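Local coordinates for dihydroorotase (Saccharomyces cerevisiae S288C, PDB 6L0A), which catalyses the zinc-dependent interconversion of N-carbamoyl-L-aspartate and dihydroorotate, the third step of de novo pyrimidine biosynthesis, at residues G20-L25 / P261-N266; G103-S108 / V273-Y278; N155-F160 / C229-K234; P225-K230 / I347-G352. All coordinates share one frame; numbering follows the deposited sequence.

Contact 1: residues G20-L25 / P261-N266; sequences GAMCEL and PHPVQN
M22, in the first turns of helix 20-32, reaches across to the two prolines that flank H262. Its SD passes obliquely by the ring of P261 and lies 3.7 Å from P261 CB. The methyl goes on to the next proline, where CE packs 3.7 Å from P263 CD and as close to P263 N. The chain leaves the helix with CG anti to the backbone N (chi1 180°), and its bends at chi2 and chi3 bring the methyl to P263. No hydrogen bond joins the segments. Shortening M22 to an alanine would probably leave P261 CB and P263 CD without their partner on the helix and open a gap there. I346 of strand 345-346 touches both M22 and P261. P261 O is hydrogen-bonded to R18 NE, and P263 O takes the N266 N-H at 2.8 Å as the 3-10 turn 264-266 closes. The CB of H262 points away from the helix; its NE2 bonds to A275 O and only weakly to the bound malate. This loop follows strand 253-255 and contributes H262 to the malate pocket of a TIM-barrel amidohydrolase, with the zinc ligand D258 just before it.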
loop_
_atom_site.group_PDB
_atom_site.type_symbol
_atom_site.label_atom_id
_atom_site.label_comp_id
_atom_site.label_asym_id
_atom_site.label_seq_id
_atom_site.Cartn_x
_atom_site.Cartn_y
_atom_site.Cartn_z
ATOM N N GLY C 20 -8.214 -13.779 -25.474
ATOM C CA GLY C 20 -7.945 -12.874 -26.589
ATOM C C GLY C 20 -6.472 -12.592 -26.823
ATOM O O GLY C 20 -5.611 -13.470 -26.701
ATOM N N ALA C 21 -6.175 -11.335 -27.164
ATOM C CA ALA C 21 -4.806 -10.960 -27.513
ATOM C C ALA C 21 -3.856 -11.123 -26.337
ATOM O O ALA C 21 -2.695 -11.510 -26.520
ATOM C CB ALA C 21 -4.760 -9.516 -28.024
ATOM N N MET C 22 -4.314 -10.809 -25.121
ATOM C CA MET C 22 -3.451 -10.994 -23.961
ATOM C C MET C 22 -3.037 -12.453 -23.836
ATOM O O MET C 22 -1.869 -12.753 -23.568
ATOM C CB MET C 22 -4.162 -10.517 -22.692
ATOM C CG MET C 22 -3.327 -10.688 -21.427
ATOM S SD MET C 22 -1.855 -9.657 -21.451
ATOM C CE MET C 22 -2.517 -8.104 -20.793
ATOM N N CYS C 23 -3.987 -13.365 -24.053
ATOM C CA CYS C 23 -3.706 -14.797 -23.992
ATOM C C CYS C 23 -2.694 -15.215 -25.051
ATOM O O CYS C 23 -1.821 -16.049 -24.792
ATOM C CB CYS C 23 -5.004 -15.580 -24.163
ATOM S SG CYS C 23 -4.853 -17.364 -23.911
ATOM N N GLU C 24 -2.818 -14.672 -26.261
ATOM C CA GLU C 24 -1.853 -14.983 -27.310
ATOM C C GLU C 24 -0.457 -14.503 -26.948
ATOM O O GLU C 24 0.536 -15.152 -27.295
ATOM C CB GLU C 24 -2.312 -14.358 -28.628
ATOM C CG GLU C 24 -3.687 -14.843 -29.058
ATOM C CD GLU C 24 -4.070 -14.362 -30.441
ATOM O OE1 GLU C 24 -3.273 -13.619 -31.059
ATOM O OE2 GLU C 24 -5.169 -14.733 -30.909
ATOM N N LEU C 25 -0.361 -13.377 -26.238
ATOM C CA LEU C 25 0.943 -12.886 -25.817
ATOM C C LEU C 25 1.541 -13.773 -24.735
ATOM O O LEU C 25 2.712 -14.149 -24.804
ATOM C CB LEU C 25 0.813 -11.439 -25.327
ATOM C CG LEU C 25 2.010 -10.725 -24.698
ATOM C CD1 LEU C 25 3.248 -10.779 -25.583
ATOM C CD2 LEU C 25 1.628 -9.281 -24.405
ATOM N N PRO C 261 -1.277 -11.115 -15.696
ATOM C CA PRO C 261 -0.986 -10.072 -16.694
ATOM C C PRO C 261 -2.041 -8.972 -16.692
ATOM O O PRO C 261 -3.243 -9.240 -16.756
ATOM C CB PRO C 261 -0.983 -10.840 -18.025
ATOM C CG PRO C 261 -1.020 -12.304 -17.662
ATOM C CD PRO C 261 -1.640 -12.401 -16.313
ATOM N N HIS C 262 -1.576 -7.723 -16.641
ATOM C CA HIS C 262 -2.433 -6.571 -16.846
ATOM C C HIS C 262 -1.770 -5.607 -17.820
ATOM O O HIS C 262 -0.556 -5.383 -17.742
ATOM C CB HIS C 262 -2.709 -5.835 -15.526
ATOM C CG HIS C 262 -3.532 -6.625 -14.567
ATOM N ND1 HIS C 262 -4.887 -6.798 -14.724
ATOM C CD2 HIS C 262 -3.191 -7.297 -13.444
ATOM C CE1 HIS C 262 -5.352 -7.543 -13.736
ATOM N NE2 HIS C 262 -4.339 -7.868 -12.954
ATOM N N PRO C 263 -2.534 -5.038 -18.746
ATOM C CA PRO C 263 -1.982 -3.964 -19.573
ATOM C C PRO C 263 -1.617 -2.785 -18.689
ATOM O O PRO C 263 -2.270 -2.517 -17.678
ATOM C CB PRO C 263 -3.124 -3.627 -20.532
ATOM C CG PRO C 263 -4.358 -4.048 -19.817
ATOM C CD PRO C 263 -3.979 -5.207 -18.937
ATOM N N VAL C 264 -0.554 -2.087 -19.083
ATOM C CA VAL C 264 0.018 -1.036 -18.254
ATOM C C VAL C 264 -1.016 0.027 -17.897
ATOM O O VAL C 264 -0.965 0.609 -16.803
ATOM C CB VAL C 264 1.235 -0.440 -18.980
ATOM C CG1 VAL C 264 0.797 0.258 -20.286
ATOM C CG2 VAL C 264 1.974 0.480 -18.066
ATOM N N GLN C 265 -1.980 0.283 -18.784
ATOM C CA GLN C 265 -2.979 1.309 -18.499
ATOM C C GLN C 265 -3.905 0.918 -17.352
ATOM O O GLN C 265 -4.553 1.796 -16.776
ATOM C CB GLN C 265 -3.804 1.634 -19.752
ATOM C CG GLN C 265 -4.707 0.509 -20.247
ATOM C CD GLN C 265 -4.014 -0.367 -21.284
ATOM O OE1 GLN C 265 -2.775 -0.409 -21.353
ATOM N NE2 GLN C 265 -4.808 -1.075 -22.095
ATOM N N ASN C 266 -3.984 -0.365 -17.003
ATOM C CA ASN C 266 -4.776 -0.777 -15.851
ATOM C C ASN C 266 -3.965 -0.770 -14.560
ATOM O O ASN C 266 -4.494 -1.130 -13.504
ATOM C CB ASN C 266 -5.390 -2.164 -16.078
ATOM C CG ASN C 266 -6.390 -2.175 -17.223
ATOM O OD1 ASN C 266 -6.485 -1.209 -17.979
ATOM N ND2 ASN C 266 -7.145 -3.261 -17.350
#

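Contact 2: residues G103-S108 / V273-Y278; sequences GVTTNS and VCAGVY. With LMR ((2S)-2-hydroxybutanedioic acid), chain M.
T106 and A275 face each other, their CA atoms 6.4 Å apart, as two irregular loops converge on the bound malate. Residues T105 to S108 form a type II beta turn, closed by a weak S108 N to T105 O bond. The S108 hydroxyl reinforces it: OG donates to T105 O at 2.6 Å, approaching at 125° to the C=O and tilted 34° from its plane. Opposite, A275 is extended, and G276 has backbone angles that call for glycine. No direct hydrogen bond links the segments; a water does, donating to T106 OG1 and accepting from A275 N, each at 2.8 Å. T106 OG1 also donates to malate O4A at 2.8 Å, so the hydroxyl both gives and receives. T105 OG1, placed anti to the backbone N (chi1 -171°), points at the other carboxylate and donates to malate O1B over 2.5 Å; it also lies 4.1 Å from A275 CB. A valine in place of T105 would probably leave malate O1B without this donor. The malate hydroxyl O2 is 2.8 Å from A275 O. R18 NH1 and N43 ND2 also hydrogen-bond the malate, and N43 ND2 holds T106 O too. Each threonine thus serves a different carboxylate of a dicarboxylic ligand. This is consistent with recognition of the dicarboxylic N-carbamoyl-L-aspartate, as in the Escherichia coli enzyme, where a mobile loop closes over the substrate with paired threonines.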
loop_
_atom_site.group_PDB
_atom_site.type_symbol
_atom_site.label_atom_id
_atom_site.label_comp_id
_atom_site.label_asym_id
_atom_site.label_seq_id
_atom_site.Cartn_x
_atom_site.Cartn_y
_atom_site.Cartn_z
ATOM N N GLY C 103 -15.090 -10.030 -4.165
ATOM C CA GLY C 103 -14.630 -8.662 -4.117
ATOM C C GLY C 103 -13.175 -8.480 -3.750
ATOM O O GLY C 103 -12.668 -7.351 -3.837
ATOM N N VAL C 104 -12.484 -9.544 -3.345
ATOM C CA VAL C 104 -11.130 -9.365 -2.832
ATOM C C VAL C 104 -10.106 -9.137 -3.945
ATOM O O VAL C 104 -9.075 -8.490 -3.697
ATOM C CB VAL C 104 -10.764 -10.556 -1.930
ATOM C CG1 VAL C 104 -9.280 -10.557 -1.571
ATOM C CG2 VAL C 104 -11.605 -10.507 -0.658
ATOM N N THR C 105 -10.372 -9.574 -5.177
ATOM C CA THR C 105 -9.333 -9.474 -6.195
ATOM C C THR C 105 -9.960 -9.465 -7.591
ATOM O O THR C 105 -11.175 -9.307 -7.750
ATOM C CB THR C 105 -8.312 -10.604 -6.011
ATOM O OG1 THR C 105 -7.189 -10.370 -6.865
ATOM C CG2 THR C 105 -8.926 -11.960 -6.319
ATOM N N THR C 106 -9.111 -9.612 -8.605
ATOM C CA THR C 106 -9.537 -9.508 -9.999
ATOM C C THR C 106 -10.637 -10.505 -10.335
ATOM O O THR C 106 -10.505 -11.706 -10.088
ATOM C CB THR C 106 -8.344 -9.747 -10.921
ATOM O OG1 THR C 106 -7.278 -8.861 -10.556
ATOM C CG2 THR C 106 -8.739 -9.537 -12.381
ATOM N N ASN C 107 -11.707 -10.004 -10.956
ATOM C CA ASN C 107 -12.807 -10.847 -11.434
ATOM C C ASN C 107 -13.304 -11.794 -10.347
ATOM O O ASN C 107 -13.542 -12.981 -10.586
ATOM C CB ASN C 107 -12.394 -11.623 -12.684
ATOM C CG ASN C 107 -12.188 -10.718 -13.875
ATOM O OD1 ASN C 107 -12.608 -9.556 -13.854
ATOM N ND2 ASN C 107 -11.537 -11.237 -14.926
ATOM N N SER C 108 -13.456 -11.260 -9.134
ATOM C CA SER C 108 -13.924 -12.022 -7.991
ATOM C C SER C 108 -15.349 -11.652 -7.599
ATOM O O SER C 108 -15.843 -12.127 -6.575
ATOM C CB SER C 108 -12.987 -11.814 -6.789
ATOM O OG SER C 108 -13.057 -10.478 -6.309
ATOM N N VAL C 273 -6.579 0.503 -9.111
ATOM C CA VAL C 273 -5.448 -0.198 -9.709
ATOM C C VAL C 273 -5.715 -1.696 -9.680
ATOM O O VAL C 273 -6.053 -2.256 -8.632
ATOM C CB VAL C 273 -4.157 0.146 -8.952
ATOM C CG1 VAL C 273 -3.034 -0.832 -9.317
ATOM C CG2 VAL C 273 -3.732 1.581 -9.236
ATOM N N CYS C 274 -5.582 -2.356 -10.837
ATOM C CA CYS C 274 -5.765 -3.806 -10.890
ATOM C C CYS C 274 -4.695 -4.518 -10.072
ATOM O O CYS C 274 -3.517 -4.161 -10.129
ATOM C CB CYS C 274 -5.701 -4.294 -12.330
ATOM S SG CYS C 274 -7.061 -3.701 -13.304
ATOM N N ALA C 275 -5.103 -5.544 -9.332
ATOM C CA ALA C 275 -4.168 -6.336 -8.540
ATOM C C ALA C 275 -3.514 -7.408 -9.400
ATOM O O ALA C 275 -4.202 -8.123 -10.140
ATOM C CB ALA C 275 -4.889 -6.992 -7.370
ATOM N N GLY C 276 -2.192 -7.527 -9.289
ATOM C CA GLY C 276 -1.484 -8.601 -9.960
ATOM C C GLY C 276 -0.093 -8.247 -10.434
ATOM O O GLY C 276 0.153 -7.142 -10.940
ATOM N N VAL C 277 0.825 -9.199 -10.280
ATOM C CA VAL C 277 2.205 -9.071 -10.724
ATOM C C VAL C 277 2.405 -10.055 -11.868
ATOM O O VAL C 277 1.941 -11.198 -11.788
ATOM C CB VAL C 277 3.184 -9.356 -9.570
ATOM C CG1 VAL C 277 4.635 -9.475 -10.087
ATOM C CG2 VAL C 277 3.063 -8.265 -8.473
ATOM N N TYR C 278 3.085 -9.612 -12.930
ATOM C CA TYR C 278 3.351 -10.459 -14.093
ATOM C C TYR C 278 4.752 -11.053 -13.984
ATOM O O TYR C 278 5.751 -10.353 -14.182
ATOM C CB TYR C 278 3.210 -9.690 -15.404
ATOM C CG TYR C 278 3.617 -10.568 -16.565
ATOM C CD1 TYR C 278 2.778 -11.575 -17.012
ATOM C CD2 TYR C 278 4.865 -10.433 -17.167
ATOM C CE1 TYR C 278 3.151 -12.420 -18.066
ATOM C CE2 TYR C 278 5.254 -11.278 -18.222
ATOM C CZ TYR C 278 4.393 -12.270 -18.655
ATOM O OH TYR C 278 4.770 -13.107 -19.699
HETATM C C1 LMR M . -5.234 -12.755 -7.779
HETATM O O1A LMR M . -4.686 -13.889 -7.795
HETATM O O1B LMR M . -5.652 -12.348 -6.675
HETATM C C2 LMR M . -5.412 -11.882 -9.044
HETATM O O2 LMR M . -4.744 -10.635 -9.031
HETATM C C3 LMR M . -4.774 -12.539 -10.221
HETATM C C4 LMR M . -5.549 -11.880 -11.338
HETATM O O4A LMR M . -5.432 -10.637 -11.616
HETATM O O4B LMR M . -6.309 -12.658 -11.930
HETATM O O HOH W 1 -7.839 -6.286 -9.596
#

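Contact 3: residues N155-F160 / C229-K234; sequences NAEEAF and CKPVAK
E157, at the start of helix 156-170, meets P231 and K234 of a loop near the zinc site of this TIM-barrel hydrolase. CB points toward that loop. CG stands anti to the backbone N (chi1 176°) and the chain runs on extended, carrying the carboxylate across to the proline. OE2 does the touching: it comes obliquely to the pyrrolidine ring, 3.7 Å from P231 CG and 4.0 Å from P231 CB. The same oxygen is bonded to T182 OG1, and OE1 to S183 OG, so both carboxylate oxygens are held and the group is unlikely to turn freely. P231, which follows a cis peptide bond, packs on H180, a zinc ligand, and its side chain also lies near the zinc ligand H137. P231 thus lies in the second shell of the metal site, and E157 backs it from one layer further out. K234 NZ stands 4.5 Å from E157 OE2, beyond a salt bridge, but T182 OG1 is bonded to both and links them, and the opposite charges probably favour each other. A water makes a second link, accepting from E157 N at 3.1 Å and from K234 NZ at 3.0 Å. The lysine also folds back on its own loop: NZ meets V232 O at 2.9 Å, in the carbonyl plane on a lone pair, with a C=O...N angle of 145°.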
loop_
_atom_site.group_PDB
_atom_site.type_symbol
_atom_site.label_atom_id
_atom_site.label_comp_id
_atom_site.label_asym_id
_atom_site.label_seq_id
_atom_site.Cartn_x
_atom_site.Cartn_y
_atom_site.Cartn_z
ATOM N N ASN C 155 -4.500 -8.150 7.630
ATOM C CA ASN C 155 -4.837 -9.329 8.418
ATOM C C ASN C 155 -5.875 -10.226 7.750
ATOM O O ASN C 155 -6.336 -11.184 8.380
ATOM C CB ASN C 155 -5.295 -8.934 9.836
ATOM C CG ASN C 155 -6.631 -8.199 9.865
ATOM O OD1 ASN C 155 -7.255 -7.921 8.830
ATOM N ND2 ASN C 155 -7.089 -7.890 11.077
ATOM N N ALA C 156 -6.255 -9.951 6.492
ATOM C CA ALA C 156 -7.345 -10.722 5.877
ATOM C C ALA C 156 -6.965 -12.187 5.668
ATOM O O ALA C 156 -7.836 -13.065 5.729
ATOM C CB ALA C 156 -7.769 -10.079 4.555
ATOM N N GLU C 157 -5.678 -12.472 5.430
ATOM C CA GLU C 157 -5.218 -13.849 5.287
ATOM C C GLU C 157 -5.230 -14.577 6.632
ATOM O O GLU C 157 -5.762 -15.689 6.745
ATOM C CB GLU C 157 -3.816 -13.866 4.676
ATOM C CG GLU C 157 -3.226 -15.241 4.576
ATOM C CD GLU C 157 -1.916 -15.242 3.818
ATOM O OE1 GLU C 157 -0.896 -15.620 4.408
ATOM O OE2 GLU C 157 -1.902 -14.854 2.635
ATOM N N GLU C 158 -4.655 -13.958 7.665
ATOM C CA GLU C 158 -4.723 -14.536 9.007
ATOM C C GLU C 158 -6.166 -14.788 9.428
ATOM O O GLU C 158 -6.475 -15.834 10.019
ATOM C CB GLU C 158 -4.031 -13.608 10.001
ATOM C CG GLU C 158 -3.917 -14.145 11.412
ATOM C CD GLU C 158 -3.158 -13.176 12.300
ATOM O OE1 GLU C 158 -3.806 -12.426 13.062
ATOM O OE2 GLU C 158 -1.913 -13.138 12.206
ATOM N N ALA C 159 -7.070 -13.853 9.108
ATOM C CA ALA C 159 -8.477 -14.004 9.474
ATOM C C ALA C 159 -9.133 -15.195 8.779
ATOM O O ALA C 159 -10.124 -15.726 9.285
ATOM C CB ALA C 159 -9.249 -12.730 9.142
ATOM N N PHE C 160 -8.603 -15.613 7.630
ATOM C CA PHE C 160 -9.135 -16.745 6.883
ATOM C C PHE C 160 -8.712 -18.092 7.461
ATOM O O PHE C 160 -9.352 -19.109 7.161
ATOM C CB PHE C 160 -8.667 -16.655 5.425
ATOM C CG PHE C 160 -9.254 -17.707 4.527
ATOM C CD1 PHE C 160 -10.461 -17.476 3.869
ATOM C CD2 PHE C 160 -8.601 -18.918 4.324
ATOM C CE1 PHE C 160 -11.007 -18.438 3.029
ATOM C CE2 PHE C 160 -9.148 -19.887 3.501
ATOM C CZ PHE C 160 -10.350 -19.638 2.844
ATOM N N CYS C 229 -0.556 -6.524 -5.574
ATOM C CA CYS C 229 -1.337 -7.695 -5.929
ATOM C C CYS C 229 -2.115 -8.121 -4.689
ATOM O O CYS C 229 -1.966 -7.539 -3.620
ATOM C CB CYS C 229 -0.412 -8.825 -6.386
ATOM S SG CYS C 229 0.704 -9.239 -4.975
ATOM N N LYS C 230 -2.953 -9.148 -4.832
ATOM C CA LYS C 230 -3.625 -9.720 -3.678
ATOM C C LYS C 230 -3.202 -11.178 -3.520
ATOM O O LYS C 230 -2.999 -11.866 -4.526
ATOM C CB LYS C 230 -5.170 -9.628 -3.819
ATOM C CG LYS C 230 -5.725 -8.189 -3.974
ATOM C CD LYS C 230 -5.378 -7.297 -2.788
ATOM C CE LYS C 230 -6.149 -7.692 -1.556
ATOM N NZ LYS C 230 -7.589 -7.185 -1.568
ATOM N N PRO C 231 -2.953 -11.658 -2.284
ATOM C CA PRO C 231 -2.871 -10.849 -1.066
ATOM C C PRO C 231 -1.668 -9.927 -1.164
ATOM O O PRO C 231 -0.703 -10.244 -1.894
ATOM C CB PRO C 231 -2.703 -11.878 0.063
ATOM C CG PRO C 231 -2.873 -13.255 -0.592
ATOM C CD PRO C 231 -2.560 -13.057 -2.047
ATOM N N VAL C 232 -1.743 -8.767 -0.511
ATOM C CA VAL C 232 -0.658 -7.803 -0.620
ATOM C C VAL C 232 0.586 -8.371 0.050
ATOM O O VAL C 232 0.500 -9.175 0.986
ATOM C CB VAL C 232 -1.054 -6.454 0.012
ATOM C CG1 VAL C 232 -2.341 -5.903 -0.632
ATOM C CG2 VAL C 232 -1.205 -6.580 1.532
ATOM N N ALA C 233 1.754 -7.949 -0.433
ATOM C CA ALA C 233 3.001 -8.246 0.263
ATOM C C ALA C 233 3.024 -7.509 1.598
ATOM O O ALA C 233 2.604 -6.349 1.691
ATOM C CB ALA C 233 4.203 -7.842 -0.599
ATOM N N LYS C 234 3.489 -8.182 2.641
ATOM C CA LYS C 234 3.279 -7.728 4.012
ATOM C C LYS C 234 4.622 -7.312 4.620
ATOM O O LYS C 234 5.366 -6.580 3.955
ATOM C CB LYS C 234 2.523 -8.798 4.786
ATOM C CG LYS C 234 1.106 -8.967 4.226
ATOM C CD LYS C 234 0.371 -10.139 4.829
ATOM C CE LYS C 234 -1.086 -10.149 4.363
ATOM N NZ LYS C 234 -1.315 -10.439 2.892
HETATM O O HOH W 2 -4.152 -10.440 3.704
#

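Contact 4: residues P225-K230 / I347-G352; sequences PVNFCK and IPFKAG
V226 and I347 make the apolar half of this contact, N227 and F349 the polar and aromatic half. In the first, V226 CG2 lies 3.7 Å from both I347 CB and I347 CG2, the two side chains crossing at about a right angle. With CG1 at chi1 65°, CG2 of V226 falls anti to the backbone N, on the side facing I347. In the second, N227 OD1 approaches the edge of the F349 ring near its plane, 4.2 Å from CD1, with amide and ring planes 74° apart. One ring face carries K350 CG, 3.6 Å above the plane and over its centre. Y286 meets the same ring edge-to-face, and F215 packs on it with planes at about 65°. The hydrogen bonding across the contact runs through a water, which donates to N227 OD1 at 2.8 Å and accepts from K350 N at 2.9 Å. The amide is held at its other end too, by N227 ND2 on D220 O, which should fix its rotation. F228 N bonds to P225 O in a 3-10 turn, and P348 to A351 form a type II beta turn with a weak closing bond. Beyond the pair, I347 packs on Y270 of the second subunit, and V226 shares backbone hydrogen bonds with that subunit. The contact joins the loop between helices 218-221 and 236-246 to the one between strands 345-346 and 354-362.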
loop_
_atom_site.group_PDB
_atom_site.type_symbol
_atom_site.label_atom_id
_atom_site.label_comp_id
_atom_site.label_asym_id
_atom_site.label_seq_id
_atom_site.Cartn_x
_atom_site.Cartn_y
_atom_site.Cartn_z
ATOM N N PRO C 225 2.179 0.871 -8.053
ATOM C CA PRO C 225 1.060 -0.014 -8.435
ATOM C C PRO C 225 1.488 -1.285 -9.159
ATOM O O PRO C 225 0.793 -2.303 -9.060
ATOM C CB PRO C 225 0.210 0.888 -9.333
ATOM C CG PRO C 225 0.455 2.265 -8.766
ATOM C CD PRO C 225 1.901 2.282 -8.376
ATOM N N VAL C 226 2.623 -1.265 -9.865
ATOM C CA VAL C 226 3.067 -2.458 -10.580
ATOM C C VAL C 226 3.364 -3.606 -9.618
ATOM O O VAL C 226 3.252 -4.777 -9.996
ATOM C CB VAL C 226 4.285 -2.111 -11.475
ATOM C CG1 VAL C 226 5.486 -1.693 -10.638
ATOM C CG2 VAL C 226 4.635 -3.272 -12.400
ATOM N N ASN C 227 3.678 -3.305 -8.359
ATOM C CA ASN C 227 3.929 -4.339 -7.365
ATOM C C ASN C 227 2.709 -4.648 -6.498
ATOM O O ASN C 227 2.831 -5.439 -5.568
ATOM C CB ASN C 227 5.107 -3.937 -6.472
ATOM C CG ASN C 227 6.434 -3.994 -7.206
ATOM O OD1 ASN C 227 6.612 -4.808 -8.120
ATOM N ND2 ASN C 227 7.369 -3.123 -6.822
ATOM N N PHE C 228 1.557 -4.035 -6.761
ATOM C CA PHE C 228 0.357 -4.287 -5.967
ATOM C C PHE C 228 -0.316 -5.562 -6.466
ATOM O O PHE C 228 -0.620 -5.666 -7.654
ATOM C CB PHE C 228 -0.600 -3.093 -6.072
ATOM C CG PHE C 228 -1.960 -3.326 -5.480
ATOM C CD1 PHE C 228 -2.113 -3.525 -4.111
ATOM C CD2 PHE C 228 -3.101 -3.324 -6.287
ATOM C CE1 PHE C 228 -3.374 -3.735 -3.555
ATOM C CE2 PHE C 228 -4.374 -3.533 -5.727
ATOM C CZ PHE C 228 -4.505 -3.744 -4.365
ATOM N N CYS C 229 -0.556 -6.524 -5.574
ATOM C CA CYS C 229 -1.337 -7.695 -5.929
ATOM C C CYS C 229 -2.115 -8.121 -4.689
ATOM O O CYS C 229 -1.966 -7.539 -3.620
ATOM C CB CYS C 229 -0.412 -8.825 -6.386
ATOM S SG CYS C 229 0.704 -9.239 -4.975
ATOM N N LYS C 230 -2.953 -9.148 -4.832
ATOM C CA LYS C 230 -3.625 -9.720 -3.678
ATOM C C LYS C 230 -3.202 -11.178 -3.520
ATOM O O LYS C 230 -2.999 -11.866 -4.526
ATOM C CB LYS C 230 -5.170 -9.628 -3.819
ATOM C CG LYS C 230 -5.725 -8.189 -3.974
ATOM C CD LYS C 230 -5.378 -7.297 -2.788
ATOM C CE LYS C 230 -6.149 -7.692 -1.556
ATOM N NZ LYS C 230 -7.589 -7.185 -1.568
ATOM N N ILE C 347 4.266 -4.497 -17.776
ATOM C CA ILE C 347 5.466 -4.260 -16.983
ATOM C C ILE C 347 5.780 -5.548 -16.225
ATOM O O ILE C 347 4.993 -5.940 -15.345
ATOM C CB ILE C 347 5.287 -3.076 -16.024
ATOM C CG1 ILE C 347 4.612 -1.904 -16.747
ATOM C CG2 ILE C 347 6.626 -2.665 -15.463
ATOM C CD1 ILE C 347 5.478 -1.297 -17.861
ATOM N N PRO C 348 6.886 -6.226 -16.524
ATOM C CA PRO C 348 7.219 -7.457 -15.806
ATOM C C PRO C 348 7.753 -7.175 -14.410
ATOM O O PRO C 348 8.262 -6.090 -14.104
ATOM C CB PRO C 348 8.302 -8.088 -16.687
ATOM C CG PRO C 348 9.014 -6.869 -17.279
ATOM C CD PRO C 348 7.916 -5.872 -17.527
ATOM N N PHE C 349 7.628 -8.192 -13.560
ATOM C CA PHE C 349 8.202 -8.141 -12.226
ATOM C C PHE C 349 9.699 -7.856 -12.295
ATOM O O PHE C 349 10.422 -8.459 -13.097
ATOM C CB PHE C 349 7.943 -9.472 -11.517
ATOM C CG PHE C 349 8.455 -9.532 -10.121
ATOM C CD1 PHE C 349 8.085 -8.574 -9.192
ATOM C CD2 PHE C 349 9.303 -10.558 -9.731
ATOM C CE1 PHE C 349 8.557 -8.635 -7.908
ATOM C CE2 PHE C 349 9.771 -10.634 -8.447
ATOM C CZ PHE C 349 9.403 -9.669 -7.530
ATOM N N LYS C 350 10.158 -6.923 -11.460
ATOM C CA LYS C 350 11.581 -6.601 -11.312
ATOM C C LYS C 350 12.181 -6.084 -12.615
ATOM O O LYS C 350 13.363 -6.309 -12.895
ATOM C CB LYS C 350 12.381 -7.801 -10.799
ATOM C CG LYS C 350 12.274 -8.014 -9.295
ATOM C CD LYS C 350 12.930 -9.306 -8.859
ATOM C CE LYS C 350 14.407 -9.345 -9.237
ATOM N NZ LYS C 350 15.236 -8.464 -8.362
ATOM N N ALA C 351 11.366 -5.384 -13.398
ATOM C CA ALA C 351 11.797 -4.829 -14.672
ATOM C C ALA C 351 13.101 -4.053 -14.524
ATOM O O ALA C 351 13.255 -3.237 -13.609
ATOM C CB ALA C 351 10.702 -3.924 -15.236
ATOM N N GLY C 352 14.058 -4.352 -15.410
ATOM C CA GLY C 352 15.349 -3.701 -15.403
ATOM C C GLY C 352 16.395 -4.346 -14.524
ATOM O O GLY C 352 17.571 -3.967 -14.618
HETATM O O HOH W 3 9.103 -5.282 -9.321
#

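In the fold
Contact 3 is the buried one, a carboxylate and a lysine round a proline that packs on a zinc ligand; the other three are partly buried. Contacts 1 and 2 draw on the same loop after strand 253-255, joined by N266 O with C274 N. Contacts 3 and 4 share C229 and K230, and K230 NZ on V104 O ties that loop to contact 2. Contact 4 meets contact 2 through Y278 O and F349 N, and contact 1 where V264 packs on I347. Chemistry follows place: threonine hydroxyls bind the malate carboxylates in contact 2, where water bridges the loops, whereas contact 1 is apolar and contact 4 mixes apolar packing with a water bridge beside the second subunit.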